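Carboxylesterase (Est-2) (Archaeoglobus fulgidus, PDB 5FRD) probably hydrolyses carboxylic esters as a thermophilic alpha/beta-hydrolase, and holds a coenzyme A molecule close to its active site. Local coordinates at residues V86-G91 and S227-L232; D8-K13 and Y68-S73. All coordinates share one frame; numbering follows the deposited sequence.

Interaction 1 of 2, residues V86-G91 and S227-L232; sequences VGHSLG and SHMVML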
# COMPACT_ATOMS: atom_id res chain seq x y z
N VAL A 86 -5.27 3.01 3.65
CA VAL A 86 -5.22 2.43 2.28
C VAL A 86 -3.79 1.93 2.08
O VAL A 86 -2.86 2.73 2.08
CB VAL A 86 -5.55 3.50 1.24
CG1 VAL A 86 -5.53 2.90 -0.16
CG2 VAL A 86 -6.88 4.17 1.52
N GLY A 87 -3.61 0.64 1.90
CA GLY A 87 -2.29 0.04 1.72
C GLY A 87 -2.16 -0.78 0.47
O GLY A 87 -3.03 -1.62 0.23
N HIS A 88 -1.09 -0.58 -0.26
CA HIS A 88 -0.78 -1.32 -1.48
C HIS A 88 0.37 -2.27 -1.24
O HIS A 88 1.46 -1.85 -0.88
CB HIS A 88 -0.43 -0.38 -2.59
CG HIS A 88 -0.10 -1.07 -3.87
ND1 HIS A 88 1.03 -0.80 -4.60
CD2 HIS A 88 -0.76 -2.03 -4.54
CE1 HIS A 88 1.05 -1.57 -5.68
NE2 HIS A 88 -0.04 -2.31 -5.68
N SER A 89 0.14 -3.57 -1.48
CA SER A 89 1.19 -4.61 -1.47
C SER A 89 1.95 -4.66 -0.13
O SER A 89 1.28 -4.93 0.87
CB SER A 89 2.06 -4.49 -2.71
OG SER A 89 2.65 -5.77 -3.03
N LEU A 90 3.26 -4.41 -0.06
CA LEU A 90 3.92 -4.19 1.24
C LEU A 90 3.10 -3.25 2.13
O LEU A 90 2.95 -3.48 3.34
CB LEU A 90 5.31 -3.58 1.06
CG LEU A 90 6.01 -3.00 2.30
CD1 LEU A 90 6.36 -4.10 3.26
CD2 LEU A 90 7.25 -2.20 1.90
N GLY A 91 2.60 -2.15 1.56
CA GLY A 91 1.83 -1.19 2.35
C GLY A 91 0.55 -1.77 2.91
O GLY A 91 0.02 -1.30 3.93
N SER A 227 -3.43 -4.22 -13.63
CA SER A 227 -2.71 -5.26 -12.95
C SER A 227 -2.43 -4.78 -11.52
O SER A 227 -3.28 -4.14 -10.92
CB SER A 227 -1.44 -5.58 -13.75
OG SER A 227 -0.67 -6.60 -13.14
N HIS A 228 -1.26 -5.08 -11.00
CA HIS A 228 -0.89 -4.74 -9.61
C HIS A 228 -0.92 -3.25 -9.36
O HIS A 228 -1.34 -2.84 -8.27
CB HIS A 228 0.49 -5.33 -9.33
CG HIS A 228 0.93 -5.32 -7.90
ND1 HIS A 228 0.27 -6.01 -6.93
CD2 HIS A 228 2.03 -4.80 -7.31
CE1 HIS A 228 0.93 -5.92 -5.79
NE2 HIS A 228 2.00 -5.17 -5.98
N MET A 229 -0.53 -2.44 -10.34
CA MET A 229 -0.43 -0.97 -10.16
C MET A 229 -1.74 -0.23 -10.48
O MET A 229 -1.76 0.84 -11.09
CB MET A 229 0.73 -0.42 -11.00
CG MET A 229 2.06 -1.06 -10.74
SD MET A 229 2.51 -1.13 -9.00
CE MET A 229 2.55 0.59 -8.58
N VAL A 230 -2.84 -0.79 -9.98
CA VAL A 230 -4.19 -0.36 -10.30
C VAL A 230 -4.47 1.12 -10.02
O VAL A 230 -5.18 1.79 -10.75
CB VAL A 230 -5.20 -1.29 -9.62
CG1 VAL A 230 -5.07 -1.28 -8.10
CG2 VAL A 230 -6.61 -0.95 -10.02
N MET A 231 -3.88 1.68 -8.95
CA MET A 231 -4.13 3.08 -8.60
C MET A 231 -3.50 4.06 -9.58
O MET A 231 -3.91 5.20 -9.64
CB MET A 231 -3.66 3.38 -7.17
CG MET A 231 -2.15 3.46 -6.96
SD MET A 231 -1.19 1.98 -7.28
CE MET A 231 -1.94 0.97 -6.04
N LEU A 232 -2.47 3.60 -10.31
CA LEU A 232 -1.81 4.36 -11.37
C LEU A 232 -2.37 4.04 -12.73
O LEU A 232 -2.41 4.91 -13.60
CB LEU A 232 -0.31 4.05 -11.38
CG LEU A 232 0.48 4.48 -10.16
CD1 LEU A 232 1.88 3.88 -10.17
CD2 LEU A 232 0.55 5.99 -10.09
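The backbones around His88-Ser89 and His228-Met229 face each other without touching: His88 CA lies 8.7 Å from Met229 CA, so side chains bridge most of the gap. On one side strand 83-88 ends and turns sharply at Ser89, whose positive phi (56°) marks a strained bend, before helix 90-101 begins. On the other, an inverse gamma turn centred on Met229 leads into helix 230-233. His88 reaches across with CG anti to the backbone N (chi1 180°), and its NE2 donates to the carbonyl O of His228 at 2.9 Å. The bond is bent, with the donor above the carbonyl plane and the oxygen tilted out of the ring plane. Met231, bent at chi2 and chi3, lays its CE over one face of the His88 ring, 3.5 Å from the centroid, a CH-pi contact; Ser89 CB covers the opposite face. Met229 SD comes to the ring edge, 3.7 Å from His88 CE1. Were His88 cut back to an alanine, the His228 carbonyl would probably lose its side-chain donor and the Met231 methyl the ring face it rests on. The His228 ring meets the His88 ring obliquely, with His88 NE2 over its face, while Ser89 OG lies in its plane at the edge, 3.1 Å from His228 NE2. Behind, His228 ND1 is hydrogen-bonded to Asp200 OD2. A serine on a Gly-X-Ser-X-Gly turn facing a histidine backed by an aspartate is consistent with the nucleophile elbow and Ser-His-Asp catalytic triad of alpha/beta-hydrolases.

Interaction 2 of 2, residues D8-K13 and Y68-S73; sequences DVDGVK and YAYYAS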
# COMPACT_ATOMS: atom_id res chain seq x y z
N ASP A 8 8.26 14.47 12.71
CA ASP A 8 9.31 13.71 13.38
C ASP A 8 8.69 12.56 14.13
O ASP A 8 7.73 12.75 14.87
CB ASP A 8 10.06 14.60 14.37
CG ASP A 8 11.20 13.85 15.05
OD1 ASP A 8 12.26 13.69 14.42
OD2 ASP A 8 11.00 13.40 16.21
N VAL A 9 9.23 11.36 13.92
CA VAL A 9 8.85 10.19 14.68
C VAL A 9 10.10 9.65 15.40
O VAL A 9 10.94 9.02 14.79
CB VAL A 9 8.21 9.09 13.81
CG1 VAL A 9 7.89 7.85 14.62
CG2 VAL A 9 6.96 9.64 13.13
N ASP A 10 10.17 9.91 16.72
CA ASP A 10 11.31 9.47 17.55
C ASP A 10 12.67 9.84 16.96
O ASP A 10 13.61 9.05 16.98
CB ASP A 10 11.27 7.96 17.76
CG ASP A 10 9.98 7.49 18.38
OD1 ASP A 10 9.29 8.31 19.02
OD2 ASP A 10 9.67 6.29 18.22
N GLY A 11 12.76 11.04 16.41
CA GLY A 11 13.98 11.50 15.79
C GLY A 11 14.21 11.13 14.34
O GLY A 11 15.22 11.51 13.76
N VAL A 12 13.28 10.38 13.74
CA VAL A 12 13.34 10.02 12.32
C VAL A 12 12.42 11.01 11.59
O VAL A 12 11.22 11.11 11.91
CB VAL A 12 12.86 8.57 12.10
CG1 VAL A 12 12.89 8.19 10.61
CG2 VAL A 12 13.73 7.60 12.89
N LYS A 13 12.99 11.75 10.66
CA LYS A 13 12.22 12.66 9.80
C LYS A 13 11.39 11.81 8.84
O LYS A 13 11.94 10.98 8.11
CB LYS A 13 13.13 13.61 9.04
CG LYS A 13 12.38 14.52 8.05
CD LYS A 13 13.26 15.62 7.45
CE LYS A 13 14.36 15.19 6.50
NZ LYS A 13 14.03 13.98 5.69
N TYR A 68 7.72 -0.91 10.30
CA TYR A 68 7.11 0.08 9.42
C TYR A 68 5.72 0.48 9.90
O TYR A 68 5.32 1.63 9.77
CB TYR A 68 7.04 -0.41 7.96
CG TYR A 68 8.30 -0.22 7.18
CD1 TYR A 68 8.99 0.98 7.20
CD2 TYR A 68 8.79 -1.22 6.33
CE1 TYR A 68 10.14 1.18 6.48
CE2 TYR A 68 9.97 -1.02 5.61
CZ TYR A 68 10.64 0.20 5.69
OH TYR A 68 11.83 0.42 5.01
N ALA A 69 4.96 -0.46 10.46
CA ALA A 69 3.65 -0.13 11.01
C ALA A 69 3.71 0.84 12.19
O ALA A 69 2.80 1.65 12.37
CB ALA A 69 2.90 -1.40 11.39
N TYR A 70 4.78 0.76 12.97
CA TYR A 70 5.01 1.74 14.02
C TYR A 70 5.18 3.14 13.42
O TYR A 70 4.52 4.08 13.84
CB TYR A 70 6.23 1.38 14.87
CG TYR A 70 6.58 2.45 15.85
CD1 TYR A 70 5.81 2.61 17.00
CD2 TYR A 70 7.61 3.34 15.59
CE1 TYR A 70 6.09 3.62 17.91
CE2 TYR A 70 7.89 4.36 16.50
CZ TYR A 70 7.12 4.49 17.64
OH TYR A 70 7.37 5.48 18.57
N TYR A 71 6.07 3.29 12.44
CA TYR A 71 6.22 4.59 11.79
C TYR A 71 4.92 5.08 11.14
O TYR A 71 4.58 6.26 11.24
CB TYR A 71 7.35 4.62 10.76
CG TYR A 71 8.70 4.52 11.39
CD1 TYR A 71 9.25 5.60 12.08
CD2 TYR A 71 9.43 3.34 11.33
CE1 TYR A 71 10.48 5.50 12.71
CE2 TYR A 71 10.67 3.22 11.94
CZ TYR A 71 11.17 4.30 12.63
OH TYR A 71 12.41 4.18 13.24
N ALA A 72 4.18 4.18 10.51
CA ALA A 72 2.94 4.56 9.90
C ALA A 72 1.91 5.00 10.91
O ALA A 72 1.23 5.98 10.72
CB ALA A 72 2.41 3.44 9.03
N SER A 73 1.77 4.23 12.01
CA SER A 73 0.81 4.58 13.04
C SER A 73 1.11 5.93 13.72
O SER A 73 0.20 6.75 13.88
CB SER A 73 0.68 3.47 14.05
OG SER A 73 1.89 3.20 14.71
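Tyr71 on helix 65-79 brings its ring up to Val9 and Val12, the two residues that flank the tip of the hairpin between strands 3-9 and 12-18. Its CB leaves the helix with CG anti to the carbonyl carbon (chi1 -69°), which swings the ring toward the hairpin. The first ring atom to meet it is CD1, 3.7 Å from Val9 CG1 and a little farther from Val9 CB. One atom on, CE1 has moved to the other strand and lies 3.9 Å from both CB and CG2 of Val12. Beyond CZ, the hydroxyl OH passes the same methyl, Val12 CG2, at 3.7 Å. The CD1-CE1 side of the ring thus spans the two strands, with both valines set obliquely to it; Pro52 and Val60 touch Tyr71 as well. Tyr70, the preceding residue, takes a different route: with its CG anti to the backbone N (chi1 173°), it brings its ring toward Asp10. There Tyr70 OH donates to Asp10 OD2, but Asp10 is modelled in two conformers and the very short 2.5 Å between these two oxygens is doubtful. The carboxylate oxygen sits near the plane of the ring, at its edge, and the two flat groups are turned 30° apart. Val9 CG1 also reaches Tyr70 CE2, at 4.0 Å, so that this one methyl touches both tyrosines. The hairpin keeps its own shape through a type I' turn from Val9 to Val12, closed by Val9 N to Val12 O and Val12 N to Val9 O. The arrangement is a beta hairpin with a two-residue type I' loop, opening the sheet of this alpha/beta-hydrolase, with its tip packed against one of the helices that flank that sheet.

How the interactions relate
Interaction 2 lies near the surface and interaction 1 near the centre of the molecule, their centres 21 Å apart; the nearest atoms are about 5 Å from each other and do not touch. They come in series, 8-13 and 68-73 closing before 86-91 and 227-232 open. Helix 65-79, used by interaction 2, is followed directly by strand 83-88, at whose end interaction 1 begins. Both contacts also reach one mixed sheet: the hairpin of interaction 2 forms its margin, whereas strand 83-88 runs through its interior. Interaction 2 therefore ties the edge of the sheet formed by strand 3-9 to helix 65-79, and interaction 1 assembles the probable catalytic centre beside bound coenzyme A.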